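Local coordinates for sugar fermentation stimulation protein homolog (Pyrococcus furiosus, PDB 4DA2) that probably binds DNA and may act as a nuclease, joining an OB-fold domain to a PD-(D/E)xK nuclease-type domain that holds calcium ions, at residues Cys13-Arg18 with Gly24-Lys29; Glu45-Gly50 with Ala77-Arg82; Tyr119-Ser124 with Ile128-Lys133; Lys158-Leu163 with Ala170-Ile175. The protein carries 1 engineered substitution. All coordinates share one frame; numbering follows the deposited sequence.

Contact 1 (Cys13-Arg18 with Gly24-Lys29)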
# COMPACT_ATOMS: atom_id res chain seq x y z
N CYS A 13 -11.06 16.44 6.74
CA CYS A 13 -12.23 16.63 5.89
C CYS A 13 -13.28 15.61 6.31
O CYS A 13 -12.97 14.66 7.06
CB CYS A 13 -11.85 16.46 4.41
SG CYS A 13 -11.38 14.77 3.94
N ILE A 14 -14.52 15.83 5.88
CA ILE A 14 -15.58 14.85 6.08
C ILE A 14 -15.82 14.14 4.77
O ILE A 14 -16.06 14.78 3.73
CB ILE A 14 -16.91 15.50 6.59
CG1 ILE A 14 -16.66 16.30 7.87
CG2 ILE A 14 -18.00 14.40 6.75
CD1 ILE A 14 -17.78 17.26 8.25
N PHE A 15 -15.75 12.81 4.80
CA PHE A 15 -16.06 12.04 3.62
C PHE A 15 -17.56 12.08 3.35
O PHE A 15 -18.36 11.80 4.24
CB PHE A 15 -15.58 10.59 3.74
CG PHE A 15 -15.76 9.82 2.47
CD1 PHE A 15 -14.91 10.01 1.40
CD2 PHE A 15 -16.82 8.91 2.34
CE1 PHE A 15 -15.10 9.30 0.19
CE2 PHE A 15 -17.00 8.21 1.15
CZ PHE A 15 -16.15 8.40 0.07
N LEU A 16 -17.93 12.46 2.12
CA LEU A 16 -19.36 12.54 1.77
C LEU A 16 -19.77 11.33 0.97
O LEU A 16 -20.65 10.56 1.39
CB LEU A 16 -19.65 13.85 1.00
CG LEU A 16 -19.31 15.11 1.81
CD1 LEU A 16 -19.51 16.38 0.98
CD2 LEU A 16 -20.11 15.19 3.11
N ARG A 17 -19.12 11.14 -0.18
CA ARG A 17 -19.46 10.00 -1.03
C ARG A 17 -18.41 9.68 -2.10
O ARG A 17 -17.66 10.54 -2.54
CB ARG A 17 -20.87 10.13 -1.65
CG ARG A 17 -21.00 11.18 -2.72
CD ARG A 17 -22.46 11.36 -3.17
NE ARG A 17 -22.59 12.47 -4.12
CZ ARG A 17 -22.49 12.36 -5.44
NH1 ARG A 17 -22.23 11.19 -6.02
NH2 ARG A 17 -22.65 13.44 -6.20
N ARG A 18 -18.37 8.41 -2.48
CA ARG A 18 -17.47 8.01 -3.53
C ARG A 18 -18.20 8.16 -4.86
O ARG A 18 -19.31 7.66 -5.02
CB ARG A 18 -16.96 6.57 -3.30
CG ARG A 18 -15.72 6.26 -4.10
CD ARG A 18 -15.04 4.99 -3.63
NE ARG A 18 -13.77 4.79 -4.34
CZ ARG A 18 -12.96 3.74 -4.16
NH1 ARG A 18 -13.28 2.80 -3.29
NH2 ARG A 18 -11.83 3.64 -4.85
N GLY A 24 -13.59 10.98 -5.06
CA GLY A 24 -14.58 11.11 -3.99
C GLY A 24 -14.95 12.56 -3.77
O GLY A 24 -14.22 13.46 -4.20
N LEU A 25 -16.09 12.79 -3.12
CA LEU A 25 -16.43 14.14 -2.63
C LEU A 25 -16.26 14.19 -1.12
O LEU A 25 -16.69 13.28 -0.39
CB LEU A 25 -17.88 14.50 -3.01
CG LEU A 25 -18.20 14.55 -4.50
CD1 LEU A 25 -19.67 14.78 -4.75
CD2 LEU A 25 -17.33 15.65 -5.19
N VAL A 26 -15.64 15.28 -0.65
CA VAL A 26 -15.40 15.52 0.76
C VAL A 26 -15.80 16.96 1.11
O VAL A 26 -15.83 17.83 0.23
CB VAL A 26 -13.89 15.30 1.15
CG1 VAL A 26 -13.44 13.88 0.74
CG2 VAL A 26 -13.01 16.34 0.53
N ARG A 27 -16.06 17.20 2.38
CA ARG A 27 -16.27 18.54 2.89
C ARG A 27 -15.01 18.99 3.61
O ARG A 27 -14.54 18.33 4.52
CB ARG A 27 -17.49 18.56 3.81
CG ARG A 27 -17.49 19.62 4.91
CD ARG A 27 -18.50 20.72 4.65
NE ARG A 27 -19.77 20.21 4.13
CZ ARG A 27 -20.46 20.83 3.17
NH1 ARG A 27 -19.97 21.94 2.63
NH2 ARG A 27 -21.59 20.32 2.71
N ILE A 28 -14.47 20.12 3.17
CA ILE A 28 -13.38 20.81 3.82
C ILE A 28 -13.88 22.20 4.18
O ILE A 28 -14.03 23.05 3.30
CB ILE A 28 -12.12 20.91 2.93
CG1 ILE A 28 -11.59 19.52 2.54
CG2 ILE A 28 -11.07 21.72 3.65
CD1 ILE A 28 -10.61 19.52 1.35
N LYS A 29 -14.14 22.43 5.47
CA LYS A 29 -14.69 23.70 5.95
C LYS A 29 -16.04 23.97 5.27
O LYS A 29 -16.95 23.14 5.31
CB LYS A 29 -13.71 24.86 5.72
CG LYS A 29 -12.32 24.69 6.33
CD LYS A 29 -12.30 25.09 7.79
CE LYS A 29 -10.94 24.84 8.42
NZ LYS A 29 -9.88 25.76 7.92
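The carbonyl oxygen of Leu25 is gripped by two consecutive amides of the facing strand. Leu16 N reaches Leu25 O at 2.9 Å, while Arg17 N makes the longer bond to Leu25 O at 3.2 Å, and both donors are tilted by about 20° from the carbonyl plane. Two residues opposite one make this a classic beta bulge: Leu16, with its psi turned to -60°, is the extra residue, and beyond it the pairing resumes with Leu25 N bonded to Arg17 O at 2.8 Å, nearly straight. Before the bulge Ile14 and Arg27 form a regular hydrogen-bonded pair, each amide lying in the plane of the other's carbonyl. The two strands, 11-18 and 23-28, form a hairpin of the N-terminal OB-fold barrel, where such a bulge accentuates the coiling of the strands. Because Leu16 is the extra residue, its side chain leans over the partner strand, with CD1 3.8 Å from Arg27 N. With a serine in place of Leu16, the backbone of Val26 and Arg27 would probably lose this apolar cover and be left more open to water. On the face that carries Ile14 and Arg27, the extended Arg17 lays its guanidinium over Leu25, NH2 coming within 3.6 Å of Leu25 CD1, a suitable pairing at the solvent-exposed edge of the hairpin, where an aliphatic group can shelter beneath a charge. The buried side round Phe15 and Val26 is largely apolar at this end: Cys13 SG, wedged between its own N and carbonyl carbon (chi1 68°), rests 3.8 Å from Val26 CB, and Val26 CG1 meets the Phe15 ring, which also touches Leu67 of strand 65-72.

Contact 2 (Glu45-Gly50 with Ala77-Arg82); sequences EFMIPG and AIIDTR
Phe46 and Met47 reach across to Ala77 and Ile79 without any help from the main chain: the nearest alpha carbons, Phe46 CA and Ile79 CA, are 9.1 Å apart, and no hydrogen bond joins the two segments. The loop turns tightly at Met47, the centre of an inverse gamma turn with a weak bond from Ile48 N to Phe46 O. Phe46 extends its ring into the gap, and the far end leads, with CZ 3.6 Å from Ala77 CB; the methyl meets the ring obliquely. A small alanine suits this spot, since it lets the broad ring close right down on the strand end. Nearer the root of the ring, Phe46 CD2 lies 4.1 Å from Ile79 CG2, the two side chains sliding past each other in opposite directions. Ile79 divides its branches between the two loop residues. Its CG1 stands between the backbone N and the carbonyl carbon (chi1 68°), which carries CD1 to the methionine, 3.9 Å from Met47 CE. Met47 gets there by bending at chi2 (-85°), a flexible thioether chain being well fitted to bridge so wide a separation. The packing belongs to the OB domain at the place where the chain leaves it: strand 75-78 ends, and Asp80 caps helix 81-93 by taking Leu83 N on OD2. Phe70 of strand 65-72 meets the Phe46 ring with nearly parallel planes and also touches Met47 and Ile79, Phe15 and Arg18 of strand 11-18 contact Met47, and Leu178 from a loop touches Phe46 and Ala77.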
# COMPACT_ATOMS: atom_id res chain seq x y z
N GLU A 45 -15.12 -0.18 4.57
CA GLU A 45 -15.12 0.22 5.97
C GLU A 45 -14.68 1.69 6.21
O GLU A 45 -15.00 2.27 7.25
CB GLU A 45 -14.38 -0.79 6.84
CG GLU A 45 -15.12 -2.14 6.85
CD GLU A 45 -14.37 -3.26 7.56
OE1 GLU A 45 -13.58 -2.98 8.48
OE2 GLU A 45 -14.60 -4.43 7.19
N PHE A 46 -14.02 2.29 5.22
CA PHE A 46 -13.54 3.67 5.33
C PHE A 46 -14.46 4.66 4.64
O PHE A 46 -14.66 5.76 5.16
CB PHE A 46 -12.13 3.85 4.74
CG PHE A 46 -11.02 3.27 5.60
CD1 PHE A 46 -10.86 3.70 6.92
CD2 PHE A 46 -10.18 2.29 5.10
CE1 PHE A 46 -9.85 3.17 7.73
CE2 PHE A 46 -9.16 1.75 5.89
CZ PHE A 46 -9.00 2.19 7.21
N MET A 47 -14.96 4.28 3.45
CA MET A 47 -15.74 5.16 2.56
C MET A 47 -17.18 5.22 3.03
O MET A 47 -18.07 4.73 2.33
CB MET A 47 -15.72 4.63 1.13
CG MET A 47 -14.34 4.38 0.56
SD MET A 47 -13.67 5.89 -0.12
CE MET A 47 -11.94 5.45 -0.38
N ILE A 48 -17.39 5.81 4.20
CA ILE A 48 -18.71 5.89 4.84
C ILE A 48 -19.02 7.37 5.05
O ILE A 48 -18.21 8.10 5.62
CB ILE A 48 -18.74 5.13 6.22
CG1 ILE A 48 -18.40 3.64 6.04
CG2 ILE A 48 -20.08 5.34 6.98
CD1 ILE A 48 -19.52 2.79 5.52
N PRO A 49 -20.20 7.83 4.57
CA PRO A 49 -20.56 9.24 4.77
C PRO A 49 -20.43 9.67 6.24
O PRO A 49 -20.93 8.96 7.14
CB PRO A 49 -22.01 9.31 4.27
CG PRO A 49 -22.10 8.22 3.23
CD PRO A 49 -21.19 7.11 3.75
N GLY A 50 -19.72 10.76 6.49
CA GLY A 50 -19.56 11.29 7.84
C GLY A 50 -18.20 11.00 8.47
O GLY A 50 -17.81 11.66 9.45
N ALA A 77 -5.06 5.97 8.88
CA ALA A 77 -4.78 4.84 7.97
C ALA A 77 -4.50 5.45 6.59
O ALA A 77 -5.25 6.30 6.12
CB ALA A 77 -5.98 3.94 7.88
N ILE A 78 -3.42 5.02 5.94
CA ILE A 78 -3.06 5.61 4.64
C ILE A 78 -3.65 4.71 3.56
O ILE A 78 -3.19 3.57 3.35
CB ILE A 78 -1.53 5.74 4.47
CG1 ILE A 78 -0.93 6.65 5.56
CG2 ILE A 78 -1.24 6.26 3.04
CD1 ILE A 78 0.63 6.68 5.63
N ILE A 79 -4.63 5.25 2.86
CA ILE A 79 -5.21 4.54 1.70
C ILE A 79 -4.56 4.82 0.35
O ILE A 79 -4.72 4.01 -0.58
CB ILE A 79 -6.73 4.77 1.59
CG1 ILE A 79 -7.05 6.22 1.23
CG2 ILE A 79 -7.42 4.30 2.87
CD1 ILE A 79 -8.25 6.38 0.29
N ASP A 80 -3.84 5.94 0.24
CA ASP A 80 -3.27 6.36 -1.04
C ASP A 80 -2.06 5.49 -1.38
O ASP A 80 -1.06 5.46 -0.65
CB ASP A 80 -2.86 7.84 -1.00
CG ASP A 80 -2.40 8.36 -2.37
OD1 ASP A 80 -3.23 8.93 -3.11
OD2 ASP A 80 -1.19 8.23 -2.69
N THR A 81 -2.15 4.78 -2.50
CA THR A 81 -1.07 3.84 -2.87
C THR A 81 0.22 4.54 -3.31
O THR A 81 1.31 3.98 -3.15
CB THR A 81 -1.52 2.80 -3.91
OG1 THR A 81 -1.85 3.47 -5.14
CG2 THR A 81 -2.72 1.99 -3.40
N ARG A 82 0.09 5.76 -3.84
CA ARG A 82 1.24 6.59 -4.16
C ARG A 82 2.04 6.98 -2.92
O ARG A 82 3.28 6.87 -2.93
CB ARG A 82 0.86 7.84 -4.94
CG ARG A 82 0.41 7.62 -6.35
CD ARG A 82 -0.04 8.94 -6.94
NE ARG A 82 -0.41 8.84 -8.35
CZ ARG A 82 -1.17 9.73 -8.99
NH1 ARG A 82 -1.67 10.78 -8.34
NH2 ARG A 82 -1.45 9.56 -10.28

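Contact 3 (Tyr119-Ser124 with Ile128-Lys133). Engineered in segment 119-124: Ile121 (natural residue Leu). With CA (calcium ion), chain C.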
# COMPACT_ATOMS: atom_id res chain seq x y z
N TYR A 119 8.81 -2.30 -8.82
CA TYR A 119 10.25 -1.93 -8.79
C TYR A 119 11.19 -3.01 -9.29
O TYR A 119 10.98 -4.20 -9.02
CB TYR A 119 10.69 -1.55 -7.37
CG TYR A 119 9.79 -0.53 -6.66
CD1 TYR A 119 9.82 0.82 -7.03
CD2 TYR A 119 8.94 -0.91 -5.64
CE1 TYR A 119 9.00 1.76 -6.40
CE2 TYR A 119 8.11 0.02 -4.99
CZ TYR A 119 8.16 1.36 -5.37
OH TYR A 119 7.33 2.29 -4.76
N LEU A 120 12.24 -2.57 -9.98
CA LEU A 120 13.45 -3.36 -10.11
C LEU A 120 14.46 -2.67 -9.23
O LEU A 120 14.70 -1.47 -9.37
CB LEU A 120 13.96 -3.41 -11.55
CG LEU A 120 15.25 -4.22 -11.71
CD1 LEU A 120 15.03 -5.66 -11.28
CD2 LEU A 120 15.78 -4.15 -13.16
N ILE A 121 15.01 -3.46 -8.32
CA ILE A 121 15.97 -2.99 -7.32
C ILE A 121 17.31 -3.67 -7.57
O ILE A 121 17.37 -4.86 -7.86
CB ILE A 121 15.42 -3.25 -5.91
CG1 ILE A 121 14.31 -2.23 -5.63
CG2 ILE A 121 16.51 -3.12 -4.80
CD1 ILE A 121 13.48 -2.53 -4.40
N GLU A 122 18.38 -2.88 -7.49
CA GLU A 122 19.72 -3.41 -7.73
C GLU A 122 20.50 -3.48 -6.44
O GLU A 122 20.57 -2.49 -5.69
CB GLU A 122 20.46 -2.57 -8.78
CG GLU A 122 21.85 -3.15 -9.13
CD GLU A 122 22.60 -2.33 -10.18
OE1 GLU A 122 22.02 -1.40 -10.78
OE2 GLU A 122 23.78 -2.64 -10.42
N CYS A 123 21.06 -4.65 -6.18
CA CYS A 123 21.88 -4.89 -4.98
C CYS A 123 23.33 -5.22 -5.40
O CYS A 123 23.63 -5.28 -6.61
CB CYS A 123 21.32 -6.05 -4.17
SG CYS A 123 19.62 -5.79 -3.62
N SER A 124 24.20 -5.43 -4.41
CA SER A 124 25.59 -5.82 -4.69
C SER A 124 25.71 -7.09 -5.51
O SER A 124 26.49 -7.14 -6.46
CB SER A 124 26.37 -5.99 -3.39
OG SER A 124 26.71 -4.74 -2.85
N ILE A 128 16.54 -7.57 -7.92
CA ILE A 128 15.31 -8.13 -7.38
C ILE A 128 14.11 -7.31 -7.85
O ILE A 128 14.12 -6.06 -7.82
CB ILE A 128 15.34 -8.27 -5.81
CG1 ILE A 128 14.06 -8.94 -5.28
CG2 ILE A 128 15.61 -6.91 -5.14
CD1 ILE A 128 14.07 -9.28 -3.76
N PHE A 129 13.08 -8.01 -8.32
CA PHE A 129 11.79 -7.38 -8.64
C PHE A 129 10.94 -7.34 -7.38
O PHE A 129 10.79 -8.36 -6.69
CB PHE A 129 11.08 -8.17 -9.73
CG PHE A 129 11.70 -8.03 -11.07
CD1 PHE A 129 11.42 -6.91 -11.87
CD2 PHE A 129 12.64 -8.97 -11.53
CE1 PHE A 129 12.01 -6.77 -13.15
CE2 PHE A 129 13.25 -8.83 -12.79
CZ PHE A 129 12.94 -7.72 -13.60
N VAL A 130 10.39 -6.16 -7.07
CA VAL A 130 9.57 -5.99 -5.87
C VAL A 130 8.21 -5.37 -6.23
O VAL A 130 8.17 -4.32 -6.88
CB VAL A 130 10.29 -5.13 -4.79
CG1 VAL A 130 9.39 -4.97 -3.56
CG2 VAL A 130 11.62 -5.76 -4.42
N GLU A 131 7.13 -6.06 -5.85
CA GLU A 131 5.78 -5.55 -5.99
C GLU A 131 5.26 -5.19 -4.60
O GLU A 131 5.42 -5.98 -3.65
CB GLU A 131 4.86 -6.59 -6.67
CG GLU A 131 3.37 -6.23 -6.77
CD GLU A 131 3.14 -4.95 -7.58
OE1 GLU A 131 3.98 -4.64 -8.46
OE2 GLU A 131 2.13 -4.23 -7.30
N THR A 132 4.68 -3.99 -4.47
CA THR A 132 4.12 -3.59 -3.18
C THR A 132 2.60 -3.54 -3.29
O THR A 132 2.07 -3.12 -4.34
CB THR A 132 4.71 -2.26 -2.65
OG1 THR A 132 4.40 -1.20 -3.57
CG2 THR A 132 6.22 -2.37 -2.51
N LYS A 133 1.90 -4.04 -2.28
CA LYS A 133 0.42 -3.98 -2.27
C LYS A 133 -0.16 -3.32 -1.03
O LYS A 133 0.38 -3.48 0.05
CB LYS A 133 -0.16 -5.39 -2.40
CG LYS A 133 0.27 -6.11 -3.68
CD LYS A 133 -0.85 -6.21 -4.66
CE LYS A 133 -0.39 -6.74 -6.00
NZ LYS A 133 -0.32 -5.58 -6.95
CA CA C . 1.81 -2.05 -6.43
O HOH W 1 -0.44 -2.95 -6.40
O HOH W 2 0.68 -1.30 -8.66
O HOH W 3 2.38 0.24 -5.74
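Leu120 and Phe129 meet on one face of the antiparallel hairpin of strands 115-122 and 127-139, part of the PD-(D/E)xK nuclease-type core. Their side chains cross obliquely, and the leucine methyl CD1 stands squarely over the ring, 3.6 Å from the centroid of Phe129 and 9° off its normal, a CH-pi contact. Leu120 CG lies anti to its backbone N (chi1 179°), which brings that methyl over the partner strand. A serine replacing Phe129 would probably leave this methyl without its aromatic platform and open a gap beside Leu163 of helix 151-165. On the opposite face of the hairpin, Ile121, an engineered residue in place of leucine, lies alongside Ile128, pointing the same way, with CB 3.7 Å from Ile128 CG2; its CD1 reaches Val130 CG2 obliquely. Beta-branched Ile128 and Val130 suit the extended strand. Tyr119 on this face turns its ring edge, CE2, to the methyl CG2 of Thr132 at 3.9 Å, and its hydroxyl bonds to Glu89. Cys123 is tied to Cys103 by a disulfide. Farther along, Glu131 and Lys133 probably supply the E and K of the signature, with Asp118 as its aspartate. Calcium is bound by Glu131 OE2 and Thr132 O, both at 2.4 Å, by Asp118 and by three waters. Lys133 NZ makes a salt bridge to Glu131 OE2, from above the carboxylate plane, at 2.8 Å and also donates to a calcium-bound water at 2.7 Å.

Contact 4 (Lys158-Leu163 with Ala170-Ile175); sequences KELIKL and AMIVFI
Helix 151-165 packs on one face of the sheet of the nuclease-type domain, and Leu160 and Leu163 are where it settles on strand 169-176. The short segments run roughly antiparallel, at 148°, with their axes 8.2 Å apart at the closest point, and apolar side chains fill the space between them. Leu160 does most of the work. Its CG is anti to the carbonyl carbon (chi1 -71°), directing the forked end down at the strand, and the two methyls part over it: CD2 lies 3.8 Å from Ala170 CB, and CD1 lies 3.9 Å from Ile172 CB, the leucine and isoleucine crossing at about a right angle. The first of these methyls also rests on the backbone between them, with Leu160 CD2 3.9 Å from Met171 O, whereas the Met171 side chain goes to the other face of the sheet. Ala170 suits the closest point because it has no more than a methyl: Leu160 CA and Ala170 CA come to 5.9 Å, and Leu160 O sits 3.8 Å from Ala170 CB. One turn on, Leu163 adds its CB at 4.1 Å from the same Ala170 CB. Leu160 and Leu163 thus face the sheet, Ile161 faces helix 192-204, and Lys158 and Lys162 are exposed. Phe129 and Glu131 of strand 127-139 extend the floor beneath Leu163 and Leu160. Chain order here, helix 81-93, antiparallel strands including 104-108, 115-122 and 127-139, this helix, then strand 169-176 parallel to 127-139, fits the alpha-beta-beta-beta-alpha-beta core of PD-(D/E)xK nucleases, with short strands added.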
# COMPACT_ATOMS: atom_id res chain seq x y z
N LYS A 158 1.23 -14.02 -10.35
CA LYS A 158 1.63 -14.99 -11.37
C LYS A 158 2.99 -14.66 -11.98
O LYS A 158 3.81 -15.55 -12.17
CB LYS A 158 0.53 -15.19 -12.43
CG LYS A 158 -0.67 -15.98 -11.87
CD LYS A 158 -1.80 -16.12 -12.91
CE LYS A 158 -2.89 -17.07 -12.43
NZ LYS A 158 -3.95 -17.24 -13.45
N GLU A 159 3.25 -13.38 -12.25
CA GLU A 159 4.53 -12.99 -12.82
C GLU A 159 5.66 -13.18 -11.79
O GLU A 159 6.78 -13.53 -12.15
CB GLU A 159 4.52 -11.55 -13.32
CG GLU A 159 3.54 -11.29 -14.47
CD GLU A 159 3.84 -12.10 -15.74
OE1 GLU A 159 4.90 -12.76 -15.84
OE2 GLU A 159 2.99 -12.06 -16.64
N LEU A 160 5.34 -12.93 -10.51
CA LEU A 160 6.31 -13.14 -9.43
C LEU A 160 6.71 -14.62 -9.33
O LEU A 160 7.88 -14.95 -9.15
CB LEU A 160 5.76 -12.61 -8.08
CG LEU A 160 5.66 -11.09 -7.96
CD1 LEU A 160 4.78 -10.71 -6.74
CD2 LEU A 160 7.03 -10.49 -7.80
N ILE A 161 5.70 -15.49 -9.38
CA ILE A 161 5.90 -16.93 -9.32
C ILE A 161 6.80 -17.37 -10.48
O ILE A 161 7.77 -18.12 -10.28
CB ILE A 161 4.54 -17.68 -9.36
CG1 ILE A 161 3.78 -17.49 -8.04
CG2 ILE A 161 4.77 -19.18 -9.67
CD1 ILE A 161 2.33 -17.95 -8.07
N LYS A 162 6.52 -16.88 -11.69
CA LYS A 162 7.32 -17.27 -12.86
C LYS A 162 8.78 -16.80 -12.73
O LYS A 162 9.70 -17.55 -13.03
CB LYS A 162 6.67 -16.74 -14.14
CG LYS A 162 7.59 -16.74 -15.40
CD LYS A 162 7.83 -18.11 -16.00
CE LYS A 162 8.27 -17.97 -17.46
NZ LYS A 162 9.30 -18.97 -17.82
N LEU A 163 8.99 -15.56 -12.28
CA LEU A 163 10.35 -15.08 -11.99
C LEU A 163 11.10 -16.05 -11.03
O LEU A 163 12.21 -16.50 -11.34
CB LEU A 163 10.28 -13.68 -11.36
CG LEU A 163 9.97 -12.52 -12.31
CD1 LEU A 163 9.74 -11.28 -11.48
CD2 LEU A 163 11.16 -12.31 -13.22
N ALA A 170 12.50 -12.40 -6.49
CA ALA A 170 11.21 -11.75 -6.51
C ALA A 170 10.68 -11.59 -5.09
O ALA A 170 10.88 -12.47 -4.24
CB ALA A 170 10.23 -12.55 -7.37
N MET A 171 10.00 -10.47 -4.85
CA MET A 171 9.45 -10.13 -3.52
C MET A 171 8.11 -9.42 -3.64
O MET A 171 7.92 -8.57 -4.53
CB MET A 171 10.41 -9.23 -2.74
CG MET A 171 9.94 -8.90 -1.33
SD MET A 171 11.09 -7.83 -0.44
CE MET A 171 12.21 -9.11 0.12
N ILE A 172 7.17 -9.79 -2.77
CA ILE A 172 5.96 -9.02 -2.57
C ILE A 172 5.95 -8.44 -1.17
O ILE A 172 6.24 -9.13 -0.19
CB ILE A 172 4.63 -9.80 -2.93
CG1 ILE A 172 3.40 -8.88 -2.87
CG2 ILE A 172 4.42 -11.04 -2.04
CD1 ILE A 172 2.18 -9.51 -3.53
N VAL A 173 5.64 -7.16 -1.09
CA VAL A 173 5.61 -6.46 0.19
C VAL A 173 4.23 -5.89 0.41
O VAL A 173 3.78 -5.02 -0.37
CB VAL A 173 6.64 -5.32 0.23
CG1 VAL A 173 6.57 -4.60 1.60
CG2 VAL A 173 8.08 -5.84 -0.03
N PHE A 174 3.56 -6.33 1.47
CA PHE A 174 2.27 -5.77 1.85
C PHE A 174 2.46 -4.56 2.77
O PHE A 174 3.16 -4.64 3.79
CB PHE A 174 1.39 -6.88 2.48
CG PHE A 174 1.08 -7.98 1.53
CD1 PHE A 174 0.08 -7.82 0.58
CD2 PHE A 174 1.83 -9.16 1.53
CE1 PHE A 174 -0.22 -8.82 -0.35
CE2 PHE A 174 1.51 -10.20 0.61
CZ PHE A 174 0.51 -10.01 -0.34
N ILE A 175 1.87 -3.44 2.39
CA ILE A 175 1.97 -2.22 3.18
C ILE A 175 0.73 -2.14 4.07
O ILE A 175 -0.37 -1.73 3.62
CB ILE A 175 2.10 -0.97 2.26
CG1 ILE A 175 3.26 -1.15 1.25
CG2 ILE A 175 2.30 0.27 3.11
CD1 ILE A 175 4.66 -1.35 1.89

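Contacts 1 and 2 belong to the OB domain and contacts 3 and 4 to the nuclease-type domain, across the chain's centre from them. Each pair is joined by backbone: Phe15 O lies 2.8 Å from Gly50 N, probably hydrogen-bonded, and strands 127-139 and 169-176 run side by side, with Glu131 O 2.8 Å from Val173 N. Contacts 3 and 4 are buried, whereas 1 and 2 are only partly so. Both hairpins, contacts 1 and 3, rest on amide-carbonyl ladders, bulged in the first and regular in the second; contacts 2 and 4 are purely apolar. Arginines edge contact 1 at the surface, while contact 3 brings charge inside to hold calcium.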